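Local coordinates for protein induced by osmotic stress (Scheffersomyces stipitis, PDB 5YWN) that probably catalyses the NADPH-dependent asymmetric reduction of ketones, haloketones among them, to alcohols as a reductase of the extended short-chain dehydrogenase type, at residues G12-Q17 / V193-P198; N263-G268 / D294-F299. The protein carries 1 engineered substitution. All blocks are in the same frame, centred on the assembly; numbering follows the deposited sequence.

Contact 1. Residues G12-Q17 / V193-P198; sequences GYLAQQ and VYIFGP. With NAP (NADP nicotinamide-adenine-dinucleotide phosphate), chain B.
Tyr13 reaches from the first turn of helix 13-24 to the strand 194-196, and its ring lies beside Ile195. This is the dinucleotide-binding end of the Rossmann fold: the helix starts just past the glycine-rich turn, with Gly12 as N-cap, and its N-terminus faces the pyrophosphate of NADP. The backbone N atoms of Tyr13 and Leu14 each make a weak, nearly straight hydrogen bond to it, Tyr13 N to O1A at 3.4 Å and Leu14 N to O2N of the other phosphate. The helix end would probably steady the phosphate charge. A side chain at Gly12 would run into O5B of the cofactor.

With chi1 at 165°, CG of Tyr13 stands opposite the backbone N, and the ring extends toward Gly197. CE2 touches CG2 of Ile195 at 3.6 Å, the two side chains pointing opposite ways as they pass. The hydroxyl gives a hydrogen bond to Gly197 O, 2.9 Å from Tyr13 OH, and arrives from above the carbonyl plane. The backbone angles at Gly197 would drive any CB into the carbonyl oxygen before it, which calls for glycine.

Ile195 turns its other branch to the cofactor. Its CD1 lies 3.2 Å from N7N of the nicotinamide amide, and CG1 sits against C7N. The backbone N of Ile195 donates to O7N of the same amide at 3.2 Å, so one residue meets both the carbonyl oxygen and the nitrogen side of the carboxamide. Asn210 and Thr11 also bind the cofactor by hydrogen bonds.

Further along, Pro198 ends the contact. Gln17, bent at chi2 (-78°), brings its amide to the proline carbonyl: NE2 donates to Pro198 O at 3.0 Å, with the oxygen almost in the Gln17 amide plane.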
loop_
_atom_site.group_PDB
_atom_site.type_symbol
_atom_site.label_atom_id
_atom_site.label_comp_id
_atom_site.label_asym_id
_atom_site.label_seq_id
_atom_site.Cartn_x
_atom_site.Cartn_y
_atom_site.Cartn_z
ATOM N N GLY A 12 -5.257 2.500 -8.008
ATOM C CA GLY A 12 -4.933 1.394 -7.150
ATOM C C GLY A 12 -5.796 1.217 -5.912
ATOM O O GLY A 12 -6.530 2.076 -5.574
ATOM N N TYR A 13 -5.683 0.049 -5.309
ATOM C CA TYR A 13 -6.472 -0.364 -4.179
ATOM C C TYR A 13 -6.248 0.469 -2.938
ATOM O O TYR A 13 -7.144 1.026 -2.432
ATOM C CB TYR A 13 -6.139 -1.831 -3.893
ATOM C CG TYR A 13 -6.538 -2.462 -2.560
ATOM C CD1 TYR A 13 -7.846 -2.535 -2.142
ATOM C CD2 TYR A 13 -5.609 -3.070 -1.781
ATOM C CE1 TYR A 13 -8.179 -3.173 -0.966
ATOM C CE2 TYR A 13 -5.924 -3.669 -0.613
ATOM C CZ TYR A 13 -7.216 -3.730 -0.199
ATOM O OH TYR A 13 -7.473 -4.356 0.957
ATOM N N LEU A 14 -5.031 0.586 -2.502
ATOM C CA LEU A 14 -4.685 1.497 -1.429
ATOM C C LEU A 14 -4.947 2.984 -1.755
ATOM O O LEU A 14 -5.411 3.710 -0.966
ATOM C CB LEU A 14 -3.228 1.360 -1.071
ATOM C CG LEU A 14 -2.687 2.350 -0.072
ATOM C CD1 LEU A 14 -3.499 2.225 1.183
ATOM C CD2 LEU A 14 -1.231 2.070 0.201
ATOM N N ALA A 15 -4.612 3.372 -2.947
ATOM C CA ALA A 15 -4.736 4.736 -3.371
ATOM C C ALA A 15 -6.191 5.221 -3.324
ATOM O O ALA A 15 -6.431 6.262 -2.870
ATOM C CB ALA A 15 -4.180 4.885 -4.742
ATOM N N GLN A 16 -7.122 4.389 -3.756
ATOM C CA GLN A 16 -8.539 4.687 -3.681
ATOM C C GLN A 16 -9.080 4.852 -2.263
ATOM O O GLN A 16 -9.855 5.663 -2.050
ATOM C CB GLN A 16 -9.377 3.725 -4.502
ATOM C CG GLN A 16 -9.232 3.921 -5.990
ATOM C CD GLN A 16 -10.295 3.261 -6.821
ATOM O OE1 GLN A 16 -11.444 3.509 -6.654
ATOM N NE2 GLN A 16 -9.881 2.437 -7.737
ATOM N N GLN A 17 -8.660 4.016 -1.338
ATOM C CA GLN A 17 -8.987 4.171 0.039
ATOM C C GLN A 17 -8.388 5.438 0.635
ATOM O O GLN A 17 -9.014 6.091 1.346
ATOM C CB GLN A 17 -8.624 2.935 0.849
ATOM C CG GLN A 17 -9.564 1.749 0.684
ATOM C CD GLN A 17 -10.869 1.880 1.464
ATOM O OE1 GLN A 17 -11.256 2.905 1.821
ATOM N NE2 GLN A 17 -11.502 0.813 1.689
ATOM N N VAL A 193 2.681 -4.122 5.724
ATOM C CA VAL A 193 2.644 -5.540 5.458
ATOM C C VAL A 193 1.521 -5.876 4.460
ATOM O O VAL A 193 1.056 -5.014 3.790
ATOM C CB VAL A 193 2.539 -6.369 6.756
ATOM C CG1 VAL A 193 3.688 -6.053 7.661
ATOM C CG2 VAL A 193 1.217 -6.131 7.437
ATOM N N TYR A 194 1.106 -7.123 4.382
ATOM C CA TYR A 194 0.019 -7.477 3.486
ATOM C C TYR A 194 -1.247 -6.671 3.819
ATOM O O TYR A 194 -1.660 -6.594 4.931
ATOM C CB TYR A 194 -0.329 -8.953 3.558
ATOM C CG TYR A 194 0.618 -9.899 2.941
ATOM C CD1 TYR A 194 0.759 -9.966 1.602
ATOM C CD2 TYR A 194 1.359 -10.733 3.699
ATOM C CE1 TYR A 194 1.606 -10.825 1.013
ATOM C CE2 TYR A 194 2.243 -11.615 3.128
ATOM C CZ TYR A 194 2.360 -11.644 1.768
ATOM O OH TYR A 194 3.188 -12.515 1.175
ATOM N N ILE A 195 -1.825 -6.090 2.808
ATOM C CA ILE A 195 -2.977 -5.257 2.983
ATOM C C ILE A 195 -4.296 -5.953 2.592
ATOM O O ILE A 195 -4.509 -6.286 1.473
ATOM C CB ILE A 195 -2.842 -3.934 2.216
ATOM C CG1 ILE A 195 -1.551 -3.196 2.568
ATOM C CG2 ILE A 195 -4.060 -3.077 2.431
ATOM C CD1 ILE A 195 -1.374 -1.937 1.801
ATOM N N PHE A 196 -5.157 -6.110 3.573
ATOM C CA PHE A 196 -6.470 -6.687 3.411
ATOM C C PHE A 196 -7.572 -5.645 3.705
ATOM O O PHE A 196 -7.346 -4.675 4.322
ATOM C CB PHE A 196 -6.719 -7.910 4.307
ATOM C CG PHE A 196 -5.739 -9.026 4.166
ATOM C CD1 PHE A 196 -5.028 -9.236 3.023
ATOM C CD2 PHE A 196 -5.553 -9.888 5.203
ATOM C CE1 PHE A 196 -4.145 -10.265 2.940
ATOM C CE2 PHE A 196 -4.685 -10.924 5.113
ATOM C CZ PHE A 196 -3.971 -11.108 3.999
ATOM N N GLY A 197 -8.773 -5.963 3.288
ATOM C CA GLY A 197 -9.905 -5.123 3.476
ATOM C C GLY A 197 -10.713 -4.753 2.246
ATOM O O GLY A 197 -10.314 -4.966 1.156
ATOM N N PRO A 198 -11.900 -4.211 2.450
ATOM C CA PRO A 198 -12.781 -3.881 1.334
ATOM C C PRO A 198 -12.240 -2.803 0.430
ATOM O O PRO A 198 -11.473 -2.039 0.880
ATOM C CB PRO A 198 -14.030 -3.375 2.027
ATOM C CG PRO A 198 -13.555 -2.818 3.297
ATOM C CD PRO A 198 -12.430 -3.682 3.710
HETATM P PA NAP B . -2.020 -2.109 -6.945
HETATM O O1A NAP B . -3.438 -2.237 -6.441
HETATM O O2A NAP B . -1.589 -2.860 -8.181
HETATM O O5B NAP B . -1.706 -0.546 -7.170
HETATM C C5B NAP B . -0.648 -0.138 -8.035
HETATM C C4B NAP B . -1.070 1.102 -8.814
HETATM O O4B NAP B . 0.087 1.818 -9.259
HETATM C C3B NAP B . -1.893 0.738 -10.040
HETATM O O3B NAP B . -3.203 1.308 -9.960
HETATM C C2B NAP B . -1.141 1.288 -11.237
HETATM O O2B NAP B . -1.944 2.222 -11.952
HETATM C C1B NAP B . 0.106 1.961 -10.683
HETATM N N9A NAP B . 1.322 1.321 -11.243
HETATM C C8A NAP B . 1.711 0.050 -11.024
HETATM N N7A NAP B . 2.868 -0.217 -11.685
HETATM C C5A NAP B . 3.234 0.899 -12.342
HETATM C C6A NAP B . 4.350 1.303 -13.226
HETATM N N6A NAP B . 5.338 0.433 -13.551
HETATM N N1A NAP B . 4.350 2.569 -13.700
HETATM C C2A NAP B . 3.380 3.450 -13.390
HETATM N N3A NAP B . 2.340 3.144 -12.593
HETATM C C4A NAP B . 2.211 1.911 -12.048
HETATM O O3 NAP B . -1.022 -2.499 -5.743
HETATM P PN NAP B . -1.426 -2.197 -4.214
HETATM O O1N NAP B . -1.510 -3.513 -3.479
HETATM O O2N NAP B . -2.609 -1.258 -4.214
HETATM O O5D NAP B . -0.145 -1.393 -3.663
HETATM C C5D NAP B . -0.197 0.023 -3.495
HETATM C C4D NAP B . 1.155 0.537 -3.015
HETATM O O4D NAP B . 1.347 0.207 -1.635
HETATM C C3D NAP B . 2.303 -0.074 -3.803
HETATM O O3D NAP B . 3.015 0.936 -4.525
HETATM C C2D NAP B . 3.206 -0.745 -2.789
HETATM O O2D NAP B . 4.528 -0.201 -2.846
HETATM C C1D NAP B . 2.578 -0.493 -1.427
HETATM N N1N NAP B . 2.334 -1.766 -0.739
HETATM C C2N NAP B . 1.156 -2.384 -0.887
HETATM C C3N NAP B . 0.905 -3.592 -0.245
HETATM C C7N NAP B . -0.418 -4.278 -0.414
HETATM O O7N NAP B . -0.539 -5.439 -0.059
HETATM N N7N NAP B . -1.430 -3.598 -0.951
HETATM C C4N NAP B . 1.888 -4.156 0.554
HETATM C C5N NAP B . 3.101 -3.496 0.690
HETATM C C6N NAP B . 3.300 -2.291 0.026
HETATM P P2B NAP B . -2.892 1.731 -13.157
HETATM O O1X NAP B . -3.015 2.948 -14.043
HETATM O O2X NAP B . -2.131 0.584 -13.775
HETATM O O3X NAP B . -4.175 1.329 -12.469
#

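Contact 2. Residues N263-G268 / D294-F299; sequences NTRFNG and DDFSAF
One face of the Phe296 ring carries CB of Arg265, and the edge of that ring meets CE1 of Phe299. The Phe299 ring in turn has CD of Arg265 over one face, 3.6 Å from its centroid. The contacts of Arg265 CB and CD are CH-pi. The guanidinium follows the same ring: Phe299 CD2 lies off-centre over one of its faces, with the planes 23° apart. The Arg265 chain bends at chi3 (-138°), which lays the group over Phe299 beyond the CD contact. An alanine here would keep the CB contact but is likely to strip the aliphatic and guanidinium cover from the face of Phe299, opening a gap beside that ring.

CZ of Phe296 ends 3.5 Å from Phe266 C, against the strand backbone. The Asn267 amide packs against Asp294 CB, with ND2 3.7 Å away. No hydrogen bond crosses between the segments. Asp294 OD2 is instead hydrogen-bonded to Thr270. A type I turn from Phe296 to Phe299 brings both rings to Arg265.

The contact joins the loop between helices 268-278 and 305-311 to strand 265-267. Asn267, at the N-cap of helix 268-278, accepts a weak hydrogen bond at OD1 from Gln269 N.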
loop_
_atom_site.group_PDB
_atom_site.type_symbol
_atom_site.label_atom_id
_atom_site.label_comp_id
_atom_site.label_asym_id
_atom_site.label_seq_id
_atom_site.Cartn_x
_atom_site.Cartn_y
_atom_site.Cartn_z
ATOM N N ASN A 263 -0.123 -5.442 11.896
ATOM C CA ASN A 263 -0.992 -5.836 12.936
ATOM C C ASN A 263 -0.722 -7.262 13.426
ATOM O O ASN A 263 0.248 -7.477 14.045
ATOM C CB ASN A 263 -2.451 -5.591 12.589
ATOM C CG ASN A 263 -3.373 -5.624 13.813
ATOM O OD1 ASN A 263 -2.943 -5.733 14.908
ATOM N ND2 ASN A 263 -4.625 -5.541 13.571
ATOM N N THR A 264 -1.570 -8.203 13.119
ATOM C CA THR A 264 -1.407 -9.546 13.644
ATOM C C THR A 264 -1.070 -10.602 12.570
ATOM O O THR A 264 -1.339 -10.437 11.435
ATOM C CB THR A 264 -2.631 -9.986 14.476
ATOM O OG1 THR A 264 -3.795 -9.922 13.683
ATOM C CG2 THR A 264 -2.821 -9.109 15.662
ATOM N N ARG A 265 -0.456 -11.672 13.024
ATOM C CA ARG A 265 -0.188 -12.864 12.280
ATOM C C ARG A 265 -1.407 -13.701 11.984
ATOM O O ARG A 265 -2.271 -13.801 12.774
ATOM C CB ARG A 265 0.854 -13.719 12.988
ATOM C CG ARG A 265 2.185 -13.541 12.328
ATOM C CD ARG A 265 3.331 -14.152 13.038
ATOM N NE ARG A 265 4.450 -13.284 13.037
ATOM C CZ ARG A 265 5.234 -13.085 12.013
ATOM N NH1 ARG A 265 5.031 -13.645 10.879
ATOM N NH2 ARG A 265 6.245 -12.304 12.165
ATOM N N PHE A 266 -1.388 -14.289 10.814
ATOM C CA PHE A 266 -2.388 -15.177 10.329
ATOM C C PHE A 266 -1.805 -16.263 9.440
ATOM O O PHE A 266 -0.761 -16.126 8.891
ATOM C CB PHE A 266 -3.408 -14.411 9.520
ATOM C CG PHE A 266 -2.894 -13.933 8.222
ATOM C CD1 PHE A 266 -2.178 -12.793 8.130
ATOM C CD2 PHE A 266 -3.092 -14.675 7.118
ATOM C CE1 PHE A 266 -1.695 -12.362 6.951
ATOM C CE2 PHE A 266 -2.615 -14.269 5.917
ATOM C CZ PHE A 266 -1.928 -13.111 5.832
ATOM N N ASN A 267 -2.600 -17.293 9.262
ATOM C CA ASN A 267 -2.437 -18.264 8.211
ATOM C C ASN A 267 -3.744 -18.627 7.533
ATOM O O ASN A 267 -4.739 -18.086 7.827
ATOM C CB ASN A 267 -1.633 -19.481 8.656
ATOM C CG ASN A 267 -2.359 -20.365 9.649
ATOM O OD1 ASN A 267 -3.540 -20.374 9.742
ATOM N ND2 ASN A 267 -1.603 -21.121 10.369
ATOM N N GLY A 268 -3.684 -19.601 6.661
ATOM C CA GLY A 268 -4.831 -20.096 5.963
ATOM C C GLY A 268 -5.924 -20.633 6.876
ATOM O O GLY A 268 -7.043 -20.493 6.592
ATOM N N ASP A 294 -4.085 -22.923 14.517
ATOM C CA ASP A 294 -3.092 -21.903 14.322
ATOM C C ASP A 294 -2.592 -21.418 15.667
ATOM O O ASP A 294 -3.364 -21.135 16.529
ATOM C CB ASP A 294 -3.621 -20.771 13.458
ATOM C CG ASP A 294 -5.008 -20.278 13.873
ATOM O OD1 ASP A 294 -5.786 -21.075 14.375
ATOM O OD2 ASP A 294 -5.322 -19.129 13.641
ATOM N N ASP A 295 -1.296 -21.405 15.861
ATOM C CA ASP A 295 -0.703 -20.917 17.075
ATOM C C ASP A 295 0.465 -19.999 16.780
ATOM O O ASP A 295 1.443 -20.443 16.305
ATOM C CB ASP A 295 -0.273 -22.119 17.909
ATOM C CG ASP A 295 0.519 -21.766 19.125
ATOM O OD1 ASP A 295 0.789 -20.630 19.389
ATOM O OD2 ASP A 295 0.899 -22.652 19.821
ATOM N N PHE A 296 0.342 -18.736 17.093
ATOM C CA PHE A 296 1.399 -17.759 16.859
ATOM C C PHE A 296 2.171 -17.259 18.073
ATOM O O PHE A 296 2.864 -16.295 17.997
ATOM C CB PHE A 296 0.916 -16.586 16.005
ATOM C CG PHE A 296 0.219 -16.995 14.781
ATOM C CD1 PHE A 296 0.894 -17.569 13.756
ATOM C CD2 PHE A 296 -1.115 -16.819 14.658
ATOM C CE1 PHE A 296 0.257 -17.956 12.628
ATOM C CE2 PHE A 296 -1.755 -17.196 13.541
ATOM C CZ PHE A 296 -1.072 -17.781 12.530
ATOM N N SER A 297 2.019 -17.938 19.177
ATOM C CA SER A 297 2.590 -17.518 20.434
ATOM C C SER A 297 4.118 -17.515 20.505
ATOM O O SER A 297 4.664 -16.863 21.296
ATOM C CB SER A 297 1.954 -18.219 21.624
ATOM O OG SER A 297 2.182 -19.555 21.623
ATOM N N ALA A 298 4.758 -18.275 19.655
ATOM C CA ALA A 298 6.198 -18.259 19.534
ATOM C C ALA A 298 6.792 -17.012 18.877
ATOM O O ALA A 298 7.933 -16.766 19.028
ATOM C CB ALA A 298 6.722 -19.518 18.891
ATOM N N PHE A 299 5.987 -16.270 18.135
ATOM C CA PHE A 299 6.503 -15.200 17.322
ATOM C C PHE A 299 6.755 -13.950 18.145
ATOM O O PHE A 299 5.877 -13.423 18.734
ATOM C CB PHE A 299 5.575 -14.868 16.147
ATOM C CG PHE A 299 5.546 -15.888 15.068
ATOM C CD1 PHE A 299 4.788 -17.031 15.194
ATOM C CD2 PHE A 299 6.240 -15.706 13.935
ATOM C CE1 PHE A 299 4.761 -17.971 14.207
ATOM C CE2 PHE A 299 6.206 -16.623 12.928
ATOM C CZ PHE A 299 5.469 -17.767 13.058
#

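In the fold
Contact 1 is buried close to the centre of the molecule, while contact 2 lies at the surface, their centres about 21 Å apart. They have no helix or strand in common. The first joins helix 13-24 to strand 194-196 around the cofactor; the second joins strand 265-267 to a loop further along the chain. Their chemistry differs accordingly. Contact 1 combines apolar packing with hydrogen bonds to carbonyls and to NADP, whereas contact 2 rests on aromatic faces and the arginine chain laid over them. They meet through Phe196 and Phe266, whose rings pack edge-to-face with their CZ atoms 3.4 Å apart.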